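Local coordinates for protein beta-galactosidase (Geobacillus stearothermophilus, PDB 4OIF) that probably hydrolyses terminal non-reducing beta-D-galactose residues from beta-D-galactosides, as a zinc-binding member of glycoside hydrolase family 42, at residues 4-9 with 634-639; 38-43 with 360-365; 341-346 with 677-682; 626-631 with 641-646. All coordinates share one frame; numbering follows the deposited sequence.

Overall arrangement
Three of the four contacts meet on one antiparallel sheet of the C-terminal domain, and the fourth lies in the catalytic barrel. Interactions 3 and 4 are close neighbours, their centres about 9 Å apart; Arg-680 N lies 2.8 Å from Ile-643 O, a probable hydrogen bond, and Leu-344 packs on Phe-646. Interaction 1 takes the turn of the hairpin whose strands pair in interaction 4, about 21 Å from it between centres, and ties that turn to the N-terminal segment. Interaction 2 touches none of the others; its nearest atoms lie about 9 Å from those of interaction 3. Its Trp-362 side chain is about 11 Å from that of Glu-322, the predicted nucleophile.

Interaction 1 (4-9 with 634-639); sequences YERTYT and QAPECD
Arg-6 and Glu-637 join the N-terminal segment to the turn of the 628-645 hairpin through a two-pronged, end-on salt bridge. NH2 gives the short bond, 2.7 Å to Glu-637 OE2 and almost in the guanidinium plane, while NH1 reaches OE1 at 3.3 Å, tilted from that plane. The arginine chain runs extended from CG to NE, whereas the glutamate folds at chi2 (-81°), swinging its carboxylate back to the arginine; the two planes end 36° apart. Ala-635 CB lies over one face of the guanidinium, 3.5 Å from Arg-6 NH2, which also donates to Gly-403 O. With an alanine in place of Arg-6, the Glu-637 carboxylate would probably be left without its mate, and Ala-635 CB without the flat group it rests on.

Tyr-4 lays its ring against Gln-634, whose CB stands over one ring face, offset toward the rim. Beyond CB, the amide is turned 50° from the ring, with OE1 3.3 Å from Tyr-4 CE1. A nearly straight bond of 2.8 Å from Gln-634 NE2 to Asp-639 OD1 fixes the amide's rotation, and that carboxylate is in turn paired with Arg-686. The carbonyl Tyr-4 O sits 3.2 Å from Pro-636 CD, on the proline ring, and a water bridges Tyr-4 O and Gln-634 O. The chemistry thus divides the work: charge pairing secures one flank of the turn, and ring-on-methylene packing the other.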
# COMPACT_ATOMS: atom_id res chain seq x y z
N TYR A 4 -53.29 2.07 -0.24
CA TYR A 4 -52.31 2.14 0.86
C TYR A 4 -52.44 0.97 1.84
O TYR A 4 -52.18 1.13 3.03
CB TYR A 4 -52.46 3.44 1.68
CG TYR A 4 -52.16 4.75 0.99
CD1 TYR A 4 -50.96 4.95 0.30
CD2 TYR A 4 -53.07 5.79 1.03
CE1 TYR A 4 -50.69 6.17 -0.32
CE2 TYR A 4 -52.81 7.00 0.42
CZ TYR A 4 -51.63 7.19 -0.25
OH TYR A 4 -51.40 8.41 -0.86
N GLU A 5 -52.85 -0.20 1.36
CA GLU A 5 -53.15 -1.26 2.30
C GLU A 5 -51.87 -1.79 2.92
O GLU A 5 -50.82 -1.81 2.28
CB GLU A 5 -53.94 -2.39 1.63
CG GLU A 5 -55.19 -2.79 2.42
CD GLU A 5 -54.87 -3.28 3.83
OE1 GLU A 5 -54.17 -4.31 3.97
OE2 GLU A 5 -55.30 -2.62 4.81
N ARG A 6 -51.95 -2.17 4.19
CA ARG A 6 -50.80 -2.73 4.88
C ARG A 6 -50.42 -4.08 4.29
O ARG A 6 -51.27 -4.85 3.84
CB ARG A 6 -51.07 -2.88 6.38
CG ARG A 6 -51.16 -1.56 7.12
CD ARG A 6 -51.57 -1.82 8.55
NE ARG A 6 -51.49 -0.61 9.38
CZ ARG A 6 -52.46 0.28 9.51
NH1 ARG A 6 -53.61 0.13 8.87
NH2 ARG A 6 -52.28 1.34 10.30
N THR A 7 -49.12 -4.36 4.26
CA THR A 7 -48.63 -5.65 3.84
C THR A 7 -47.63 -6.15 4.88
O THR A 7 -46.51 -5.65 4.95
CB THR A 7 -47.99 -5.58 2.44
OG1 THR A 7 -46.86 -4.72 2.48
CG2 THR A 7 -48.99 -5.04 1.41
N TYR A 8 -48.06 -7.11 5.69
CA TYR A 8 -47.23 -7.60 6.79
C TYR A 8 -46.21 -8.63 6.33
O TYR A 8 -46.53 -9.55 5.58
CB TYR A 8 -48.12 -8.20 7.88
CG TYR A 8 -49.06 -7.20 8.54
CD1 TYR A 8 -48.74 -6.60 9.75
CD2 TYR A 8 -50.27 -6.87 7.94
CE1 TYR A 8 -49.59 -5.70 10.36
CE2 TYR A 8 -51.13 -5.96 8.54
CZ TYR A 8 -50.79 -5.38 9.75
OH TYR A 8 -51.64 -4.48 10.35
N THR A 9 -44.96 -8.48 6.78
CA THR A 9 -43.90 -9.36 6.32
C THR A 9 -43.73 -10.55 7.27
O THR A 9 -43.21 -11.59 6.87
CB THR A 9 -42.55 -8.61 6.15
OG1 THR A 9 -42.18 -7.97 7.38
CG2 THR A 9 -42.65 -7.57 5.03
N GLN A 634 -47.34 5.43 4.90
CA GLN A 634 -48.74 5.73 4.68
C GLN A 634 -49.61 4.52 4.93
O GLN A 634 -49.39 3.45 4.36
CB GLN A 634 -48.94 6.25 3.25
CG GLN A 634 -47.95 7.33 2.88
CD GLN A 634 -48.38 8.15 1.68
OE1 GLN A 634 -47.99 7.87 0.55
NE2 GLN A 634 -49.18 9.17 1.92
N ALA A 635 -50.60 4.69 5.80
CA ALA A 635 -51.60 3.68 6.08
C ALA A 635 -52.89 4.03 5.33
O ALA A 635 -53.01 5.14 4.80
CB ALA A 635 -51.85 3.58 7.58
N PRO A 636 -53.86 3.10 5.26
CA PRO A 636 -55.11 3.47 4.59
C PRO A 636 -55.77 4.67 5.25
O PRO A 636 -56.18 5.62 4.57
CB PRO A 636 -55.98 2.22 4.74
CG PRO A 636 -55.02 1.10 4.93
CD PRO A 636 -53.86 1.68 5.68
N GLU A 637 -55.83 4.64 6.57
CA GLU A 637 -56.51 5.66 7.36
C GLU A 637 -55.66 6.89 7.69
O GLU A 637 -56.21 7.94 8.01
CB GLU A 637 -57.03 5.04 8.66
CG GLU A 637 -55.94 4.66 9.67
CD GLU A 637 -55.28 3.31 9.38
OE1 GLU A 637 -55.45 2.78 8.27
OE2 GLU A 637 -54.58 2.79 10.28
N CYS A 638 -54.33 6.78 7.62
CA CYS A 638 -53.50 7.91 8.03
C CYS A 638 -52.04 7.89 7.57
O CYS A 638 -51.50 6.87 7.15
CB CYS A 638 -53.50 8.03 9.55
SG CYS A 638 -52.63 6.70 10.36
N ASP A 639 -51.43 9.06 7.66
CA ASP A 639 -50.01 9.21 7.40
C ASP A 639 -49.24 9.18 8.72
O ASP A 639 -49.68 9.73 9.73
CB ASP A 639 -49.74 10.51 6.63
CG ASP A 639 -50.20 10.45 5.17
OD1 ASP A 639 -50.13 9.36 4.55
OD2 ASP A 639 -50.61 11.50 4.64
O HOH W 1 -49.68 0.90 3.90

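Interaction 2 (38-43 with 360-365); sequences ELMKLS and FQWRKS
Met-40 and Trp-362 mark the nearest backbone approach, yet their CA atoms are 8.9 Å apart, so the long indole of Trp-362 spans the gap from the 360-365 loop to helix 30-42. The setting is a TIM barrel, in which helix 30-42 follows strand 16-21 and the loop follows strand 356-359, two strands that pair side by side. Trp-362 CG lies anti to the backbone N (chi1 167°), which sends the six-membered ring to the helix.

Met-40 comes over one face: CG makes a CH-pi contact 3.9 Å from the centroid of the Trp-362 six-membered ring. The extended thioether chain then runs on above the indole, with SD farther off in a Met-aromatic contact and CE near NE1. Leu-39 adds its CB, 3.7 Å from Trp-362 CZ2. On the five-membered ring, NE1 is hydrogen-bonded to Asp-36 OD1 of the same helix, an oxygen that also pairs with Arg-363 NE, so one carboxylate positions both loop residues.

The far rim of the ring meets polar atoms in its plane. Leu-39 O accepts from Ser-43 N and Ser-43 OG, which approach from opposite faces of the carbonyl, and Trp-362 CH2 reaches to 3.4 Å from Ser-43 OG.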
# COMPACT_ATOMS: atom_id res chain seq x y z
N GLU A 38 -34.31 -11.02 32.37
CA GLU A 38 -34.68 -9.84 33.13
C GLU A 38 -34.32 -8.57 32.37
O GLU A 38 -35.14 -7.64 32.25
CB GLU A 38 -34.00 -9.86 34.50
CG GLU A 38 -34.36 -11.08 35.35
CD GLU A 38 -33.31 -11.46 36.38
OE1 GLU A 38 -32.27 -10.76 36.47
OE2 GLU A 38 -33.52 -12.47 37.09
N LEU A 39 -33.12 -8.53 31.83
CA LEU A 39 -32.67 -7.34 31.11
C LEU A 39 -33.42 -7.19 29.78
O LEU A 39 -33.61 -6.08 29.27
CB LEU A 39 -31.16 -7.39 30.88
CG LEU A 39 -30.32 -7.52 32.15
CD1 LEU A 39 -28.90 -6.97 31.93
CD2 LEU A 39 -30.99 -6.87 33.35
N MET A 40 -33.84 -8.32 29.22
CA MET A 40 -34.67 -8.30 28.04
C MET A 40 -35.97 -7.60 28.37
O MET A 40 -36.44 -6.75 27.61
CB MET A 40 -34.91 -9.71 27.53
CG MET A 40 -33.74 -10.25 26.73
SD MET A 40 -33.88 -11.99 26.31
CE MET A 40 -32.33 -12.23 25.42
N LYS A 41 -36.54 -7.92 29.53
CA LYS A 41 -37.73 -7.16 29.93
C LYS A 41 -37.40 -5.67 30.12
O LYS A 41 -38.10 -4.81 29.58
CB LYS A 41 -38.34 -7.75 31.20
CG LYS A 41 -38.75 -9.22 31.02
CD LYS A 41 -39.75 -9.66 32.08
CE LYS A 41 -39.27 -9.32 33.48
NZ LYS A 41 -40.22 -9.73 34.55
N LEU A 42 -36.33 -5.35 30.83
CA LEU A 42 -36.05 -3.95 31.12
C LEU A 42 -35.74 -3.11 29.88
O LEU A 42 -35.95 -1.90 29.88
CB LEU A 42 -34.91 -3.83 32.13
CG LEU A 42 -35.22 -4.39 33.52
CD1 LEU A 42 -33.98 -4.39 34.40
CD2 LEU A 42 -36.34 -3.62 34.19
N SER A 43 -35.25 -3.75 28.82
CA SER A 43 -34.87 -3.03 27.61
C SER A 43 -36.00 -2.99 26.58
O SER A 43 -35.86 -2.39 25.51
CB SER A 43 -33.62 -3.66 26.98
OG SER A 43 -33.82 -5.03 26.70
N PHE A 360 -26.79 -6.04 16.39
CA PHE A 360 -25.74 -6.94 16.80
C PHE A 360 -24.99 -6.21 17.90
O PHE A 360 -24.45 -5.14 17.65
CB PHE A 360 -24.80 -7.32 15.67
CG PHE A 360 -23.81 -8.37 16.08
CD1 PHE A 360 -24.12 -9.72 15.95
CD2 PHE A 360 -22.63 -8.00 16.71
CE1 PHE A 360 -23.24 -10.69 16.38
CE2 PHE A 360 -21.75 -8.96 17.14
CZ PHE A 360 -22.05 -10.31 16.98
N GLN A 361 -24.96 -6.77 19.11
CA GLN A 361 -25.66 -7.99 19.47
C GLN A 361 -26.36 -7.74 20.82
O GLN A 361 -26.39 -6.61 21.29
CB GLN A 361 -24.69 -9.18 19.57
CG GLN A 361 -23.55 -8.98 20.55
CD GLN A 361 -22.62 -10.20 20.65
OE1 GLN A 361 -23.07 -11.34 20.60
NE2 GLN A 361 -21.32 -9.94 20.79
N TRP A 362 -26.93 -8.78 21.43
CA TRP A 362 -27.58 -8.58 22.72
C TRP A 362 -26.55 -8.34 23.82
O TRP A 362 -26.61 -7.33 24.53
CB TRP A 362 -28.43 -9.79 23.10
CG TRP A 362 -28.84 -9.73 24.55
CD1 TRP A 362 -28.40 -10.53 25.56
CD2 TRP A 362 -29.75 -8.79 25.14
NE1 TRP A 362 -28.98 -10.16 26.75
CE2 TRP A 362 -29.82 -9.10 26.52
CE3 TRP A 362 -30.51 -7.72 24.64
CZ2 TRP A 362 -30.63 -8.38 27.40
CZ3 TRP A 362 -31.31 -7.01 25.52
CH2 TRP A 362 -31.36 -7.34 26.88
N ARG A 363 -25.62 -9.28 23.95
CA ARG A 363 -24.60 -9.21 24.98
C ARG A 363 -23.20 -9.33 24.36
O ARG A 363 -22.95 -10.21 23.53
CB ARG A 363 -24.82 -10.32 26.02
CG ARG A 363 -23.90 -10.24 27.23
CD ARG A 363 -24.13 -11.40 28.21
NE ARG A 363 -25.36 -11.24 28.98
CZ ARG A 363 -25.47 -10.52 30.11
NH1 ARG A 363 -24.42 -9.88 30.62
NH2 ARG A 363 -26.65 -10.45 30.71
N LYS A 364 -22.30 -8.45 24.77
CA LYS A 364 -20.92 -8.48 24.30
C LYS A 364 -20.26 -9.83 24.51
O LYS A 364 -20.42 -10.46 25.56
CB LYS A 364 -20.08 -7.39 24.99
CG LYS A 364 -20.45 -5.98 24.53
CD LYS A 364 -19.50 -4.92 25.05
CE LYS A 364 -19.89 -3.54 24.53
NZ LYS A 364 -19.22 -2.45 25.30
N SER A 365 -19.53 -10.26 23.49
CA SER A 365 -18.66 -11.43 23.59
C SER A 365 -17.57 -11.17 24.61
O SER A 365 -17.00 -10.10 24.65
CB SER A 365 -18.05 -11.76 22.23
OG SER A 365 -19.03 -12.25 21.35

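Interaction 3 (341-346 with 677-682); sequences MHFLSS and YEVRVV
Tyr-677 lies against the first turn of helix 341-351, joining the C-terminal beta domain to a helix of the catalytic barrel. Its CB starts 3.9 Å from Leu-344 CD2, and the same methyl comes to 3.6 Å from Tyr-677 CD1. On the other flank of the ring, CD2 passes 3.8 Å from Met-341 N. Farther out, Met-341 CE sits over one ring face, offset toward the rim, with 3.4 Å to Tyr-677 CE1 and 3.3 Å to Tyr-677 CZ. OH, at the tip, is hydrogen-bonded to Glu-648 OE2.

Met-341 reaches this position by folding back: bends at chi2 (59°) and chi3 (63°) put SD above the face, a Met-aromatic contact 4.9 Å from the Tyr-677 ring centroid, and CE nearer still. Farther along the chain, Leu-344 crosses Val-679 at about a right angle, its CD1 3.6 Å from Val-679 CG2. The edge of the Phe-343 ring faces Val-679 CB.

A serine in place of Tyr-677 would probably leave Met-341 CE without the face it rests on and Glu-648 without its phenol partner. The helix-to-sheet seam is apolar and polarisable, with Glu-648 satisfying the phenol from the beta-domain side, so shape rather than charge joins the two.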
# COMPACT_ATOMS: atom_id res chain seq x y z
N MET A 341 -28.42 9.83 19.42
CA MET A 341 -28.17 9.43 18.05
C MET A 341 -28.72 8.04 17.77
O MET A 341 -29.16 7.74 16.65
CB MET A 341 -26.67 9.49 17.75
CG MET A 341 -26.29 8.89 16.40
SD MET A 341 -27.10 9.68 15.00
CE MET A 341 -26.45 11.32 15.15
N HIS A 342 -28.70 7.17 18.78
CA HIS A 342 -29.23 5.84 18.58
C HIS A 342 -30.74 5.90 18.35
O HIS A 342 -31.27 5.30 17.40
CB HIS A 342 -28.92 4.91 19.75
CG HIS A 342 -29.47 3.54 19.55
ND1 HIS A 342 -29.18 2.78 18.44
CD2 HIS A 342 -30.33 2.80 20.29
CE1 HIS A 342 -29.82 1.63 18.51
NE2 HIS A 342 -30.53 1.62 19.62
N PHE A 343 -31.42 6.64 19.22
CA PHE A 343 -32.86 6.83 19.07
C PHE A 343 -33.19 7.38 17.66
O PHE A 343 -34.06 6.85 16.92
CB PHE A 343 -33.40 7.76 20.16
CG PHE A 343 -34.89 7.78 20.23
CD1 PHE A 343 -35.57 6.85 20.99
CD2 PHE A 343 -35.62 8.67 19.46
CE1 PHE A 343 -36.95 6.82 21.00
CE2 PHE A 343 -37.00 8.66 19.47
CZ PHE A 343 -37.66 7.73 20.25
N LEU A 344 -32.46 8.43 17.29
CA LEU A 344 -32.63 9.11 16.00
C LEU A 344 -32.48 8.17 14.82
O LEU A 344 -33.37 8.11 13.95
CB LEU A 344 -31.63 10.26 15.90
CG LEU A 344 -31.33 10.93 14.56
CD1 LEU A 344 -32.58 11.53 13.91
CD2 LEU A 344 -30.25 12.00 14.73
N SER A 345 -31.37 7.44 14.80
CA SER A 345 -31.09 6.50 13.71
C SER A 345 -32.13 5.37 13.63
O SER A 345 -32.54 4.95 12.54
CB SER A 345 -29.67 5.93 13.84
OG SER A 345 -29.52 5.09 14.97
N SER A 346 -32.59 4.89 14.79
CA SER A 346 -33.62 3.85 14.77
C SER A 346 -34.91 4.38 14.15
O SER A 346 -35.57 3.70 13.32
CB SER A 346 -33.86 3.34 16.19
OG SER A 346 -32.64 2.95 16.78
N TYR A 677 -30.72 16.13 17.67
CA TYR A 677 -31.02 14.72 17.43
C TYR A 677 -32.45 14.33 17.78
O TYR A 677 -32.80 13.15 17.77
CB TYR A 677 -30.05 13.81 18.21
CG TYR A 677 -28.62 13.92 17.75
CD1 TYR A 677 -28.29 14.46 16.51
CD2 TYR A 677 -27.59 13.47 18.56
CE1 TYR A 677 -26.98 14.55 16.10
CE2 TYR A 677 -26.27 13.56 18.16
CZ TYR A 677 -25.97 14.10 16.93
OH TYR A 677 -24.64 14.18 16.55
N GLU A 678 -33.29 15.32 18.07
CA GLU A 678 -34.65 15.01 18.46
C GLU A 678 -35.45 14.55 17.27
O GLU A 678 -35.32 15.08 16.17
CB GLU A 678 -35.33 16.21 19.09
CG GLU A 678 -36.71 15.87 19.61
CD GLU A 678 -37.39 17.05 20.23
OE1 GLU A 678 -36.73 18.11 20.36
OE2 GLU A 678 -38.58 16.91 20.59
N VAL A 679 -36.28 13.55 17.50
CA VAL A 679 -37.21 13.09 16.49
C VAL A 679 -38.62 13.36 16.99
O VAL A 679 -38.92 13.26 18.16
CB VAL A 679 -37.06 11.58 16.18
CG1 VAL A 679 -37.98 11.18 15.03
CG2 VAL A 679 -35.61 11.24 15.85
N ARG A 680 -39.48 13.72 16.07
CA ARG A 680 -40.88 13.85 16.35
C ARG A 680 -41.60 12.84 15.49
O ARG A 680 -41.40 12.80 14.29
CB ARG A 680 -41.34 15.27 16.05
CG ARG A 680 -42.15 15.87 17.13
CD ARG A 680 -41.34 16.18 18.38
NE ARG A 680 -42.18 16.99 19.25
CZ ARG A 680 -43.10 16.48 20.06
NH1 ARG A 680 -43.22 15.16 20.14
NH2 ARG A 680 -43.85 17.26 20.80
N VAL A 681 -42.40 11.97 16.10
CA VAL A 681 -43.17 11.03 15.31
C VAL A 681 -44.63 11.43 15.40
O VAL A 681 -45.21 11.51 16.48
CB VAL A 681 -42.98 9.59 15.76
CG1 VAL A 681 -43.77 8.66 14.86
CG2 VAL A 681 -41.51 9.23 15.69
N VAL A 682 -45.21 11.66 14.24
CA VAL A 682 -46.46 12.39 14.16
C VAL A 682 -47.47 11.64 13.30
O VAL A 682 -47.11 10.89 12.41
CB VAL A 682 -46.15 13.82 13.65
CG1 VAL A 682 -46.87 14.14 12.35
CG2 VAL A 682 -46.47 14.82 14.73

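Interaction 4 (626-631 with 641-646); sequences KGVSVQ and VFIMNF
Ser-629 and Met-644 form an antiparallel hydrogen-bonded pair, with Met-644 N donating to Ser-629 O at 2.8 Å and Ser-629 N returning the bond to Met-644 O at 2.9 Å. Gln-631 and Phe-642 repeat the exchange two residues on; the bond from Phe-642 N to Gln-631 O is 2.8 Å long and the straighter of that pair (165°). Beyond the strand ends, Phe-646 N adds a more bent bond to Gly-627 O. Gly-627 takes a positive phi (102°), at which a beta carbon would jam against the carbonyl O of Lys-626. Between the bonded pairs, Val-630 CA makes a CA-H...O contact of 3.2 Å with Phe-642 O.

These bonds zip up the beta hairpin of strands 628-634 and 638-645, which lies at one edge of the antiparallel C-terminal sheet. Strand 679-685 continues the sheet beyond 638-645, while on the outer strand Val-630 N is hydrogen-bonded to Asp-453 OD1.

On the face with Val-628, Val-630 and Ile-643, the branched side chains abut: Val-630 and Ile-643 lie alongside each other and point the same way, CG2 to CG2 at 4.0 Å. Val-630 CG1 also meets Val-641 CG1 at 3.6 Å. On the other face, a turn at chi3 (-68°) curls Met-644 back over the neighbouring strand, where its CE rests 3.5 Å from Ser-629 OG and also touches CB and CG of Gln-631. Phe-646 presents its ring edge to Ser-629 CB, and with Phe-642 it packs against helix 341-351.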
# COMPACT_ATOMS: atom_id res chain seq x y z
N LYS A 626 -31.82 22.89 6.45
CA LYS A 626 -31.05 21.72 6.01
C LYS A 626 -30.60 20.85 7.17
O LYS A 626 -30.13 21.35 8.19
CB LYS A 626 -29.84 22.18 5.18
CG LYS A 626 -30.21 22.60 3.77
CD LYS A 626 -29.00 22.99 2.96
CE LYS A 626 -29.41 23.21 1.52
NZ LYS A 626 -30.81 23.72 1.45
N GLY A 627 -30.74 19.54 7.02
CA GLY A 627 -30.29 18.61 8.05
C GLY A 627 -31.44 18.11 8.88
O GLY A 627 -31.28 17.28 9.78
N VAL A 628 -32.62 18.65 8.60
CA VAL A 628 -33.84 18.08 9.14
C VAL A 628 -34.48 17.26 8.05
O VAL A 628 -34.79 17.77 6.99
CB VAL A 628 -34.83 19.15 9.60
CG1 VAL A 628 -36.17 18.51 9.95
CG2 VAL A 628 -34.28 19.87 10.77
N SER A 629 -34.66 15.97 8.33
CA SER A 629 -35.23 15.06 7.37
C SER A 629 -36.66 14.75 7.75
O SER A 629 -36.94 14.41 8.90
CB SER A 629 -34.39 13.77 7.29
OG SER A 629 -34.98 12.82 6.43
N VAL A 630 -37.57 14.88 6.81
CA VAL A 630 -38.95 14.49 7.06
C VAL A 630 -39.28 13.34 6.14
O VAL A 630 -39.15 13.47 4.93
CB VAL A 630 -39.94 15.67 6.86
CG1 VAL A 630 -41.36 15.19 7.06
CG2 VAL A 630 -39.62 16.82 7.82
N GLN A 631 -39.70 12.22 6.71
CA GLN A 631 -39.99 11.03 5.91
C GLN A 631 -41.25 10.36 6.42
O GLN A 631 -41.48 10.36 7.62
CB GLN A 631 -38.83 10.03 5.96
CG GLN A 631 -37.58 10.46 5.19
CD GLN A 631 -37.82 10.49 3.70
OE1 GLN A 631 -38.59 9.69 3.16
NE2 GLN A 631 -37.15 11.42 3.03
N VAL A 641 -45.62 10.36 10.02
CA VAL A 641 -44.58 11.24 9.56
C VAL A 641 -43.49 11.37 10.61
O VAL A 641 -43.75 11.59 11.78
CB VAL A 641 -45.18 12.61 9.22
CG1 VAL A 641 -44.12 13.54 8.65
CG2 VAL A 641 -46.34 12.42 8.22
N PHE A 642 -42.25 11.21 10.18
CA PHE A 642 -41.09 11.32 11.05
C PHE A 642 -40.36 12.62 10.75
O PHE A 642 -39.92 12.85 9.61
CB PHE A 642 -40.13 10.14 10.84
CG PHE A 642 -40.67 8.82 11.31
CD1 PHE A 642 -41.69 8.18 10.62
CD2 PHE A 642 -40.12 8.20 12.42
CE1 PHE A 642 -42.18 6.94 11.05
CE2 PHE A 642 -40.60 6.96 12.86
CZ PHE A 642 -41.63 6.34 12.17
N ILE A 643 -40.23 13.46 11.76
CA ILE A 643 -39.46 14.70 11.65
C ILE A 643 -38.17 14.55 12.45
O ILE A 643 -38.17 14.55 13.68
CB ILE A 643 -40.27 15.90 12.15
CG1 ILE A 643 -41.68 15.88 11.53
CG2 ILE A 643 -39.55 17.19 11.82
CD1 ILE A 643 -42.64 16.96 12.06
N MET A 644 -37.05 14.43 11.73
CA MET A 644 -35.79 14.02 12.32
C MET A 644 -34.70 15.09 12.22
O MET A 644 -34.34 15.54 11.14
CB MET A 644 -35.33 12.71 11.66
CG MET A 644 -36.35 11.60 11.76
SD MET A 644 -36.01 10.19 10.69
CE MET A 644 -36.28 10.89 9.07
N ASN A 645 -34.17 15.50 13.37
CA ASN A 645 -33.11 16.50 13.38
C ASN A 645 -31.73 15.85 13.30
O ASN A 645 -31.17 15.46 14.31
CB ASN A 645 -33.21 17.37 14.63
CG ASN A 645 -32.18 18.49 14.65
OD1 ASN A 645 -31.41 18.68 13.70
ND2 ASN A 645 -32.16 19.24 15.75
N PHE A 646 -31.19 15.74 12.09
CA PHE A 646 -29.86 15.18 11.92
C PHE A 646 -28.76 16.25 12.02
O PHE A 646 -27.79 16.23 11.26
CB PHE A 646 -29.76 14.42 10.59
CG PHE A 646 -30.37 13.04 10.62
CD1 PHE A 646 -29.75 12.00 11.31
CD2 PHE A 646 -31.56 12.77 9.94
CE1 PHE A 646 -30.31 10.71 11.33
CE2 PHE A 646 -32.12 11.49 9.95
CZ PHE A 646 -31.48 10.46 10.66